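Local coordinates for putative membrane anchored protein (Corynebacterium diphtheriae, PDB 3LSO) that is of unknown function but is probably anchored in the membrane, with an elongated, beta-rich and helix-free part probably outside the cell, at residues S28-W38 with Y170-A180; Y359-F370 with K388-D399. All coordinates share one frame; numbering follows the deposited sequence.

Contact 1. Residues S28-W38 with Y170-A180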
loop_
_atom_site.group_PDB
_atom_site.type_symbol
_atom_site.label_atom_id
_atom_site.label_comp_id
_atom_site.label_asym_id
_atom_site.label_seq_id
_atom_site.Cartn_x
_atom_site.Cartn_y
_atom_site.Cartn_z
ATOM N N SER B 28 32.604 15.077 18.511
ATOM C CA SER B 28 33.208 16.120 17.672
ATOM C C SER B 28 33.912 17.212 18.469
ATOM O O SER B 28 33.416 17.662 19.494
ATOM C CB SER B 28 32.146 16.770 16.782
ATOM O OG SER B 28 31.033 17.209 17.548
ATOM N N ASP B 29 35.055 17.649 17.950
ATOM C CA ASP B 29 35.897 18.662 18.574
ATOM C C ASP B 29 35.212 20.009 18.667
ATOM O O ASP B 29 34.644 20.487 17.694
ATOM C CB ASP B 29 37.192 18.807 17.778
ATOM C CG ASP B 29 38.036 17.553 17.816
ATOM O OD1 ASP B 29 37.788 16.706 18.701
ATOM O OD2 ASP B 29 38.953 17.414 16.973
ATOM N N VAL B 30 35.274 20.609 19.852
ATOM C CA VAL B 30 34.764 21.966 20.078
ATOM C C VAL B 30 35.885 22.886 20.485
ATOM O O VAL B 30 36.899 22.442 21.025
ATOM C CB VAL B 30 33.637 22.036 21.157
ATOM C CG1 VAL B 30 32.359 21.506 20.611
ATOM C CG2 VAL B 30 34.003 21.262 22.395
ATOM N N ASP B 31 35.700 24.170 20.209
ATOM C CA ASP B 31 36.650 25.198 20.612
ATOM C C ASP B 31 35.889 26.251 21.414
ATOM O O ASP B 31 35.174 27.084 20.849
ATOM C CB ASP B 31 37.319 25.812 19.382
ATOM C CG ASP B 31 38.615 26.547 19.711
ATOM O OD1 ASP B 31 38.749 27.133 20.817
ATOM O OD2 ASP B 31 39.513 26.540 18.836
ATOM N N CYS B 32 36.042 26.202 22.732
ATOM C CA CYS B 32 35.272 27.062 23.627
ATOM C C CYS B 32 36.005 28.343 24.016
ATOM O O CYS B 32 37.170 28.296 24.388
ATOM C CB CYS B 32 34.856 26.272 24.870
ATOM S SG CYS B 32 33.783 24.854 24.471
ATOM N N SER B 33 35.327 29.481 23.885
ATOM C CA SER B 33 35.807 30.754 24.425
ATOM C C SER B 33 35.011 31.143 25.656
ATOM O O SER B 33 33.774 31.118 25.648
ATOM C CB SER B 33 35.688 31.895 23.410
ATOM O OG SER B 33 36.560 31.707 22.325
ATOM N N VAL B 34 35.736 31.519 26.700
ATOM C CA VAL B 34 35.143 32.103 27.891
ATOM C C VAL B 34 35.464 33.583 27.924
ATOM O O VAL B 34 36.588 33.999 27.643
ATOM C CB VAL B 34 35.710 31.469 29.157
ATOM C CG1 VAL B 34 35.007 32.046 30.396
ATOM C CG2 VAL B 34 35.596 29.940 29.087
ATOM N N SER B 35 34.453 34.377 28.239
ATOM C CA SER B 35 34.619 35.804 28.483
ATOM C C SER B 35 33.983 36.132 29.839
ATOM O O SER B 35 32.780 35.960 30.050
ATOM C CB SER B 35 33.995 36.627 27.358
ATOM O OG SER B 35 34.312 38.002 27.502
ATOM N N ALA B 36 34.816 36.557 30.774
ATOM C CA ALA B 36 34.361 36.894 32.116
ATOM C C ALA B 36 34.726 38.325 32.465
ATOM O O ALA B 36 35.634 38.919 31.865
ATOM C CB ALA B 36 34.971 35.942 33.140
ATOM N N ALA B 37 34.014 38.858 33.450
ATOM C CA ALA B 37 34.330 40.140 34.040
ATOM C C ALA B 37 34.226 41.256 33.016
ATOM O O ALA B 37 35.177 41.995 32.786
ATOM C CB ALA B 37 35.705 40.097 34.647
ATOM N N TRP B 38 33.075 41.363 32.370
ATOM C CA TRP B 38 32.835 42.491 31.486
ATOM C C TRP B 38 33.891 42.556 30.374
ATOM O O TRP B 38 34.299 43.640 29.937
ATOM C CB TRP B 38 32.777 43.772 32.339
ATOM C CG TRP B 38 31.757 43.605 33.417
ATOM C CD1 TRP B 38 30.413 43.666 33.264
ATOM C CD2 TRP B 38 31.988 43.259 34.781
ATOM N NE1 TRP B 38 29.785 43.421 34.452
ATOM C CE2 TRP B 38 30.726 43.161 35.404
ATOM C CE3 TRP B 38 33.133 43.024 35.538
ATOM C CZ2 TRP B 38 30.573 42.836 36.746
ATOM C CZ3 TRP B 38 32.984 42.709 36.881
ATOM C CH2 TRP B 38 31.709 42.621 37.469
ATOM N N TYR B 170 31.029 36.938 39.724
ATOM C CA TYR B 170 31.447 37.202 38.353
ATOM C C TYR B 170 30.479 36.541 37.415
ATOM O O TYR B 170 29.840 35.571 37.791
ATOM C CB TYR B 170 32.852 36.664 38.089
ATOM C CG TYR B 170 33.944 37.531 38.641
ATOM C CD1 TYR B 170 34.369 38.666 37.959
ATOM C CD2 TYR B 170 34.553 37.227 39.854
ATOM C CE1 TYR B 170 35.388 39.479 38.469
ATOM C CE2 TYR B 170 35.579 38.028 40.370
ATOM C CZ TYR B 170 35.986 39.154 39.670
ATOM O OH TYR B 170 36.978 39.956 40.183
ATOM N N THR B 171 30.373 37.064 36.197
ATOM C CA THR B 171 29.578 36.437 35.144
ATOM C C THR B 171 30.499 36.026 34.011
ATOM O O THR B 171 31.268 36.847 33.516
ATOM C CB THR B 171 28.529 37.412 34.611
ATOM O OG1 THR B 171 27.543 37.618 35.613
ATOM C CG2 THR B 171 27.842 36.868 33.399
ATOM N N ALA B 172 30.426 34.764 33.601
ATOM C CA ALA B 172 31.225 34.298 32.461
ATOM C C ALA B 172 30.390 33.723 31.317
ATOM O O ALA B 172 29.511 32.878 31.539
ATOM C CB ALA B 172 32.273 33.294 32.906
ATOM N N ASN B 173 30.676 34.181 30.097
ATOM C CA ASN B 173 29.977 33.698 28.915
ATOM C C ASN B 173 30.870 32.768 28.128
ATOM O O ASN B 173 31.892 33.178 27.603
ATOM C CB ASN B 173 29.519 34.860 28.030
ATOM C CG ASN B 173 28.619 35.840 28.763
ATOM O OD1 ASN B 173 27.610 35.457 29.378
ATOM N ND2 ASN B 173 28.979 37.123 28.701
ATOM N N THR B 174 30.479 31.509 28.040
ATOM C CA THR B 174 31.246 30.557 27.278
ATOM C C THR B 174 30.620 30.395 25.908
ATOM O O THR B 174 29.402 30.267 25.795
ATOM C CB THR B 174 31.286 29.218 27.995
ATOM O OG1 THR B 174 31.673 29.431 29.358
ATOM C CG2 THR B 174 32.274 28.262 27.325
ATOM N N THR B 175 31.443 30.413 24.866
ATOM C CA THR B 175 30.963 30.143 23.516
ATOM C C THR B 175 31.796 29.023 22.917
ATOM O O THR B 175 33.015 29.115 22.901
ATOM C CB THR B 175 31.066 31.378 22.627
ATOM O OG1 THR B 175 29.911 32.176 22.826
ATOM C CG2 THR B 175 31.124 30.991 21.150
ATOM N N CYS B 176 31.132 27.985 22.422
ATOM C CA CYS B 176 31.801 26.839 21.846
ATOM C C CYS B 176 31.431 26.662 20.387
ATOM O O CYS B 176 30.247 26.594 20.054
ATOM C CB CYS B 176 31.432 25.576 22.611
ATOM S SG CYS B 176 31.847 25.638 24.344
ATOM N N THR B 177 32.446 26.570 19.531
ATOM C CA THR B 177 32.244 26.351 18.107
ATOM C C THR B 177 32.843 25.025 17.692
ATOM O O THR B 177 33.881 24.604 18.212
ATOM C CB THR B 177 32.934 27.434 17.241
ATOM O OG1 THR B 177 34.349 27.187 17.198
ATOM C CG2 THR B 177 32.652 28.853 17.757
ATOM N N THR B 178 32.206 24.392 16.715
ATOM C CA THR B 178 32.725 23.180 16.096
ATOM C C THR B 178 32.619 23.294 14.575
ATOM O O THR B 178 31.841 24.110 14.072
ATOM C CB THR B 178 31.989 21.928 16.620
ATOM O OG1 THR B 178 32.746 20.754 16.308
ATOM C CG2 THR B 178 30.592 21.811 16.030
ATOM N N ASN B 179 33.414 22.489 13.860
ATOM C CA ASN B 179 33.391 22.420 12.386
ATOM C C ASN B 179 32.802 21.122 11.844
ATOM O O ASN B 179 33.022 20.779 10.684
ATOM C CB ASN B 179 34.808 22.560 11.809
ATOM C CG ASN B 179 35.460 23.885 12.141
ATOM O OD1 ASN B 179 34.792 24.887 12.427
ATOM N ND2 ASN B 179 36.781 23.897 12.108
ATOM N N ALA B 180 32.073 20.386 12.670
ATOM C CA ALA B 180 31.559 19.095 12.242
ATOM C C ALA B 180 30.364 19.192 11.278
ATOM O O ALA B 180 29.474 20.039 11.446
ATOM C CB ALA B 180 31.219 18.236 13.437
#
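Cys32 and Cys176 face each other directly across two antiparallel strands, 29-36 and 170-177, and are joined by a disulfide, SG to SG 2.1 Å. They form a non-hydrogen-bonded pair with CA atoms only 3.9 Å apart, close enough for the bond to span neighbouring strands. Each sulfur stands beside its own backbone N (chi1 -62° in Cys32, -59° in Cys176), and the bridge twists to a chi3 of 109°, a cross-strand disulfide. The same face carries Val34, Thr174, Ala36 and Ala172. The two branches of Val34 divide their work: CG1 lies 3.9 Å from CB of Ala172, while CG2 approaches OG1 and CG2 of Thr174, the two side chains crossing at a slant. Methyl meets methyl at Ala36 and Ala172. Beyond the disulfide, Val30 puts CG1 against CB of Thr178. The reverse face is polar, with Asp31 beside Thr177, Ser33 beside Thr175 and Ser35 beside Asn173; each of these pairs exchanges two backbone hydrogen bonds. Thr178 OG1 lies close to Asp29 O, consistent with a hydrogen bond, although the modelled distance is doubtfully short. At the other end Ala37 CB approaches the Tyr170 ring obliquely, 3.8 Å from CD1, and the Trp38 ring also meets this tyrosine obliquely. Asn173 OD1 is hydrogen-bonded to the Thr164 hydroxyl of strand 150-167. The pair lies within the DIP2116-like N-terminal domain, whose family belongs to the E-set clan. Strand 41-54 continues the antiparallel pairing beyond 29-36, bonded through Val30, Cys32 and Val34, while strand 150-167 pairs with 170-177 and brings Ile160 against Val30.

Contact 2. Residues Y359-F370 with K388-D399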
loop_
_atom_site.group_PDB
_atom_site.type_symbol
_atom_site.label_atom_id
_atom_site.label_comp_id
_atom_site.label_asym_id
_atom_site.label_seq_id
_atom_site.Cartn_x
_atom_site.Cartn_y
_atom_site.Cartn_z
ATOM N N TYR B 359 -6.435 -37.662 -23.371
ATOM C CA TYR B 359 -6.783 -39.070 -23.301
ATOM C C TYR B 359 -7.769 -39.255 -24.393
ATOM O O TYR B 359 -8.516 -38.314 -24.693
ATOM C CB TYR B 359 -7.385 -39.436 -21.930
ATOM C CG TYR B 359 -8.550 -38.591 -21.433
ATOM C CD1 TYR B 359 -9.849 -38.816 -21.869
ATOM C CD2 TYR B 359 -8.364 -37.600 -20.483
ATOM C CE1 TYR B 359 -10.918 -38.044 -21.397
ATOM C CE2 TYR B 359 -9.438 -36.844 -19.981
ATOM C CZ TYR B 359 -10.711 -37.058 -20.447
ATOM O OH TYR B 359 -11.779 -36.278 -19.983
ATOM N N SER B 360 -7.777 -40.439 -24.997
ATOM C CA SER B 360 -8.642 -40.661 -26.141
ATOM C C SER B 360 -10.081 -40.472 -25.693
ATOM O O SER B 360 -10.460 -40.818 -24.560
ATOM C CB SER B 360 -8.397 -42.013 -26.811
ATOM O OG SER B 360 -8.427 -43.030 -25.856
ATOM N N SER B 361 -10.866 -39.841 -26.551
ATOM C CA SER B 361 -12.203 -39.432 -26.146
ATOM C C SER B 361 -13.059 -39.277 -27.348
ATOM O O SER B 361 -12.547 -39.172 -28.462
ATOM C CB SER B 361 -12.191 -38.132 -25.345
ATOM O OG SER B 361 -11.419 -37.186 -26.009
ATOM N N LYS B 362 -14.357 -39.315 -27.125
ATOM C CA LYS B 362 -15.279 -39.159 -28.209
ATOM C C LYS B 362 -15.998 -37.842 -28.060
ATOM O O LYS B 362 -16.332 -37.442 -26.959
ATOM C CB LYS B 362 -16.167 -40.393 -28.328
ATOM C CG LYS B 362 -15.444 -41.509 -29.185
ATOM C CD LYS B 362 -15.999 -42.921 -28.990
ATOM C CE LYS B 362 -15.729 -43.858 -30.200
ATOM N NZ LYS B 362 -14.268 -44.153 -30.414
ATOM N N LEU B 363 -16.137 -37.111 -29.150
ATOM C CA LEU B 363 -16.810 -35.834 -29.079
ATOM C C LEU B 363 -18.281 -36.079 -29.173
ATOM O O LEU B 363 -18.812 -36.165 -30.267
ATOM C CB LEU B 363 -16.409 -34.927 -30.238
ATOM C CG LEU B 363 -16.713 -33.433 -30.103
ATOM C CD1 LEU B 363 -15.913 -32.720 -31.172
ATOM C CD2 LEU B 363 -18.202 -33.075 -30.179
ATOM N N ALA B 364 -18.950 -36.146 -28.040
ATOM C CA ALA B 364 -20.352 -36.502 -28.016
ATOM C C ALA B 364 -21.287 -35.306 -28.098
ATOM O O ALA B 364 -22.343 -35.406 -28.699
ATOM C CB ALA B 364 -20.645 -37.281 -26.770
ATOM N N THR B 365 -20.930 -34.201 -27.454
ATOM C CA THR B 365 -21.817 -33.046 -27.403
ATOM C C THR B 365 -21.331 -31.818 -28.207
ATOM O O THR B 365 -20.167 -31.354 -28.057
ATOM C CB THR B 365 -22.050 -32.660 -25.990
ATOM O OG1 THR B 365 -22.747 -33.730 -25.379
ATOM C CG2 THR B 365 -22.927 -31.445 -25.913
ATOM N N THR B 366 -22.217 -31.309 -29.059
ATOM C CA THR B 366 -21.931 -30.132 -29.820
ATOM C C THR B 366 -23.033 -29.158 -29.455
ATOM O O THR B 366 -24.215 -29.482 -29.591
ATOM C CB THR B 366 -21.998 -30.439 -31.316
ATOM O OG1 THR B 366 -21.131 -31.548 -31.622
ATOM C CG2 THR B 366 -21.630 -29.206 -32.127
ATOM N N GLY B 367 -22.657 -27.967 -29.003
ATOM C CA GLY B 367 -23.630 -27.040 -28.469
ATOM C C GLY B 367 -24.201 -27.678 -27.227
ATOM O O GLY B 367 -23.478 -28.016 -26.302
ATOM N N SER B 368 -25.501 -27.872 -27.182
ATOM C CA SER B 368 -26.076 -28.510 -26.002
ATOM C C SER B 368 -26.723 -29.817 -26.408
ATOM O O SER B 368 -27.447 -30.426 -25.631
ATOM C CB SER B 368 -27.108 -27.596 -25.386
ATOM O OG SER B 368 -28.118 -27.401 -26.321
ATOM N N VAL B 369 -26.432 -30.231 -27.632
ATOM C CA VAL B 369 -27.000 -31.399 -28.245
ATOM C C VAL B 369 -26.032 -32.565 -28.176
ATOM O O VAL B 369 -24.891 -32.452 -28.649
ATOM C CB VAL B 369 -27.365 -31.074 -29.699
ATOM C CG1 VAL B 369 -27.839 -32.337 -30.488
ATOM C CG2 VAL B 369 -28.420 -29.958 -29.694
ATOM N N PHE B 370 -26.503 -33.665 -27.580
ATOM C CA PHE B 370 -25.712 -34.876 -27.376
ATOM C C PHE B 370 -26.043 -35.933 -28.434
ATOM O O PHE B 370 -27.208 -36.128 -28.730
ATOM C CB PHE B 370 -26.034 -35.404 -25.994
ATOM C CG PHE B 370 -25.463 -36.775 -25.687
ATOM C CD1 PHE B 370 -24.161 -36.920 -25.184
ATOM C CD2 PHE B 370 -26.241 -37.924 -25.840
ATOM C CE1 PHE B 370 -23.671 -38.169 -24.857
ATOM C CE2 PHE B 370 -25.744 -39.152 -25.525
ATOM C CZ PHE B 370 -24.459 -39.277 -25.017
ATOM N N LYS B 388 -27.337 -23.371 -20.126
ATOM C CA LYS B 388 -26.886 -24.335 -21.161
ATOM C C LYS B 388 -25.604 -23.884 -21.837
ATOM O O LYS B 388 -25.389 -22.679 -22.027
ATOM C CB LYS B 388 -27.953 -24.524 -22.261
ATOM C CG LYS B 388 -29.288 -25.049 -21.768
ATOM C CD LYS B 388 -30.465 -24.651 -22.675
ATOM C CE LYS B 388 -31.855 -25.025 -22.064
ATOM N NZ LYS B 388 -32.442 -23.971 -21.181
ATOM N N PRO B 389 -24.777 -24.846 -22.274
ATOM C CA PRO B 389 -23.613 -24.522 -23.116
ATOM C C PRO B 389 -24.086 -23.849 -24.400
ATOM O O PRO B 389 -25.227 -24.068 -24.803
ATOM C CB PRO B 389 -23.026 -25.892 -23.464
ATOM C CG PRO B 389 -23.752 -26.892 -22.556
ATOM C CD PRO B 389 -25.065 -26.290 -22.252
ATOM N N ASN B 390 -23.239 -23.038 -25.034
ATOM C CA ASN B 390 -23.607 -22.413 -26.300
ATOM C C ASN B 390 -22.940 -23.107 -27.496
ATOM O O ASN B 390 -22.295 -24.143 -27.337
ATOM C CB ASN B 390 -23.302 -20.913 -26.267
ATOM C CG ASN B 390 -21.842 -20.628 -25.988
ATOM O OD1 ASN B 390 -20.939 -21.181 -26.658
ATOM N ND2 ASN B 390 -21.588 -19.770 -24.999
ATOM N N GLU B 391 -23.085 -22.523 -28.686
ATOM C CA GLU B 391 -22.588 -23.134 -29.927
ATOM C C GLU B 391 -21.092 -23.465 -29.913
ATOM O O GLU B 391 -20.641 -24.294 -30.680
ATOM C CB GLU B 391 -22.919 -22.244 -31.137
ATOM C CG GLU B 391 -24.434 -22.017 -31.356
ATOM C CD GLU B 391 -24.791 -20.684 -32.125
ATOM O OE1 GLU B 391 -24.073 -19.645 -31.990
ATOM O OE2 GLU B 391 -25.824 -20.681 -32.858
ATOM N N SER B 392 -20.318 -22.819 -29.053
ATOM C CA SER B 392 -18.884 -23.050 -29.031
ATOM C C SER B 392 -18.499 -24.339 -28.304
ATOM O O SER B 392 -17.403 -24.838 -28.464
ATOM C CB SER B 392 -18.187 -21.882 -28.350
ATOM O OG SER B 392 -18.533 -21.802 -26.969
ATOM N N TYR B 393 -19.386 -24.864 -27.477
ATOM C CA TYR B 393 -19.025 -25.954 -26.599
ATOM C C TYR B 393 -18.923 -27.235 -27.379
ATOM O O TYR B 393 -19.787 -27.503 -28.250
ATOM C CB TYR B 393 -20.101 -26.121 -25.552
ATOM C CG TYR B 393 -19.869 -27.239 -24.589
ATOM C CD1 TYR B 393 -19.058 -27.051 -23.470
ATOM C CD2 TYR B 393 -20.492 -28.477 -24.766
ATOM C CE1 TYR B 393 -18.865 -28.072 -22.552
ATOM C CE2 TYR B 393 -20.296 -29.509 -23.859
ATOM C CZ TYR B 393 -19.487 -29.295 -22.752
ATOM O OH TYR B 393 -19.286 -30.291 -21.840
ATOM N N ARG B 394 -17.894 -28.019 -27.059
ATOM C CA ARG B 394 -17.726 -29.341 -27.597
ATOM C C ARG B 394 -17.332 -30.193 -26.426
ATOM O O ARG B 394 -16.269 -29.958 -25.832
ATOM C CB ARG B 394 -16.602 -29.385 -28.615
ATOM C CG ARG B 394 -16.797 -28.489 -29.838
ATOM C CD ARG B 394 -17.906 -28.995 -30.723
ATOM N NE ARG B 394 -17.979 -28.212 -31.933
ATOM C CZ ARG B 394 -18.612 -27.048 -32.043
ATOM N NH1 ARG B 394 -19.238 -26.502 -30.992
ATOM N NH2 ARG B 394 -18.603 -26.426 -33.218
ATOM N N GLY B 395 -18.176 -31.187 -26.100
ATOM C CA GLY B 395 -17.972 -32.043 -24.930
ATOM C C GLY B 395 -17.527 -33.465 -25.229
ATOM O O GLY B 395 -18.126 -34.168 -26.049
ATOM N N PHE B 396 -16.508 -33.899 -24.509
ATOM C CA PHE B 396 -15.774 -35.116 -24.819
ATOM C C PHE B 396 -15.949 -36.162 -23.754
ATOM O O PHE B 396 -15.985 -35.836 -22.567
ATOM C CB PHE B 396 -14.296 -34.770 -24.892
ATOM C CG PHE B 396 -13.941 -33.866 -26.048
ATOM C CD1 PHE B 396 -13.508 -34.411 -27.269
ATOM C CD2 PHE B 396 -14.015 -32.472 -25.909
ATOM C CE1 PHE B 396 -13.160 -33.575 -28.341
ATOM C CE2 PHE B 396 -13.667 -31.626 -26.962
ATOM C CZ PHE B 396 -13.228 -32.175 -28.193
ATOM N N HIS B 397 -16.049 -37.417 -24.159
ATOM C CA HIS B 397 -16.196 -38.504 -23.216
ATOM C C HIS B 397 -15.046 -39.469 -23.398
ATOM O O HIS B 397 -14.671 -39.791 -24.511
ATOM C CB HIS B 397 -17.483 -39.263 -23.494
ATOM C CG HIS B 397 -18.730 -38.537 -23.104
ATOM N ND1 HIS B 397 -19.159 -37.411 -23.764
ATOM C CD2 HIS B 397 -19.673 -38.808 -22.172
ATOM C CE1 HIS B 397 -20.296 -37.001 -23.237
ATOM N NE2 HIS B 397 -20.632 -37.835 -22.273
ATOM N N SER B 398 -14.495 -39.964 -22.309
ATOM C CA SER B 398 -13.427 -40.936 -22.408
ATOM C C SER B 398 -13.909 -42.155 -23.185
ATOM O O SER B 398 -15.068 -42.566 -23.066
ATOM C CB SER B 398 -13.011 -41.353 -21.012
ATOM O OG SER B 398 -12.192 -42.505 -21.078
ATOM N N ASP B 399 -13.037 -42.746 -23.984
ATOM C CA ASP B 399 -13.437 -43.957 -24.692
ATOM C C ASP B 399 -13.006 -45.213 -23.953
ATOM O O ASP B 399 -13.006 -46.300 -24.510
ATOM C CB ASP B 399 -12.964 -43.951 -26.149
ATOM C CG ASP B 399 -11.438 -43.935 -26.287
ATOM O OD1 ASP B 399 -10.708 -43.702 -25.282
ATOM O OD2 ASP B 399 -10.963 -44.156 -27.426
HETATM O O HOH W 1 -9.852 -42.520 -22.431
#
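Strands 361-366 and 394-398 run antiparallel with a classic beta bulge, where the amides of Ala364 and Thr365 both donate to Gly395 O and the register slips by one. On one face Leu363 lies over the Phe396 ring, CG 4.0 Å from CE1, and sends CD2 toward Arg394 CD. The Arg394 chain bends at chi2 (-69°), so that the Thr366 methyl CG2 lies over one face of the guanidinium, off-centre, while NH1 donates in the guanidinium plane to Glu391 O and Tyr393 O. Tyr393 O also accepts from Gly367 N, which arrives from the opposite side of the carbonyl plane. The other face carries Thr365 and His397. The Ala364 methyl approaches the His397 imidazole, and Phe370 turns its edge to it in an offset edge-to-face pair, planes at 60°. The methyl of Thr365 meets the edge of the Tyr393 ring. At the strand end Asp399 N donates to Ser360 O, and a water joins Ser360 O to Ser398 OG, which is also hydrogen-bonded to Thr400 OG1. Strand 335-343 pairs with 394-398 through Phe396 and Ile340; its Glu339 binds both the Thr365 and Tyr393 hydroxyls. Strand 349-357 adds Tyr350 against Arg394.

Contacts 1 and 2 are both antiparallel strand pairs, but they lie on opposite sides of the chain's centre, their own centres about 96 Å apart, and share no strand. Contact 1 joins segments separated by 131 residues and is a surface pairing with an unbroken register; a covalent bond and small side chains secure it. Contact 2 closes a much shorter excursion of 17 residues without helix or strand. It is partly buried, its register is shifted by a bulge, and aromatic rings and a guanidinium do much of the packing. Each pair has further strands beside it.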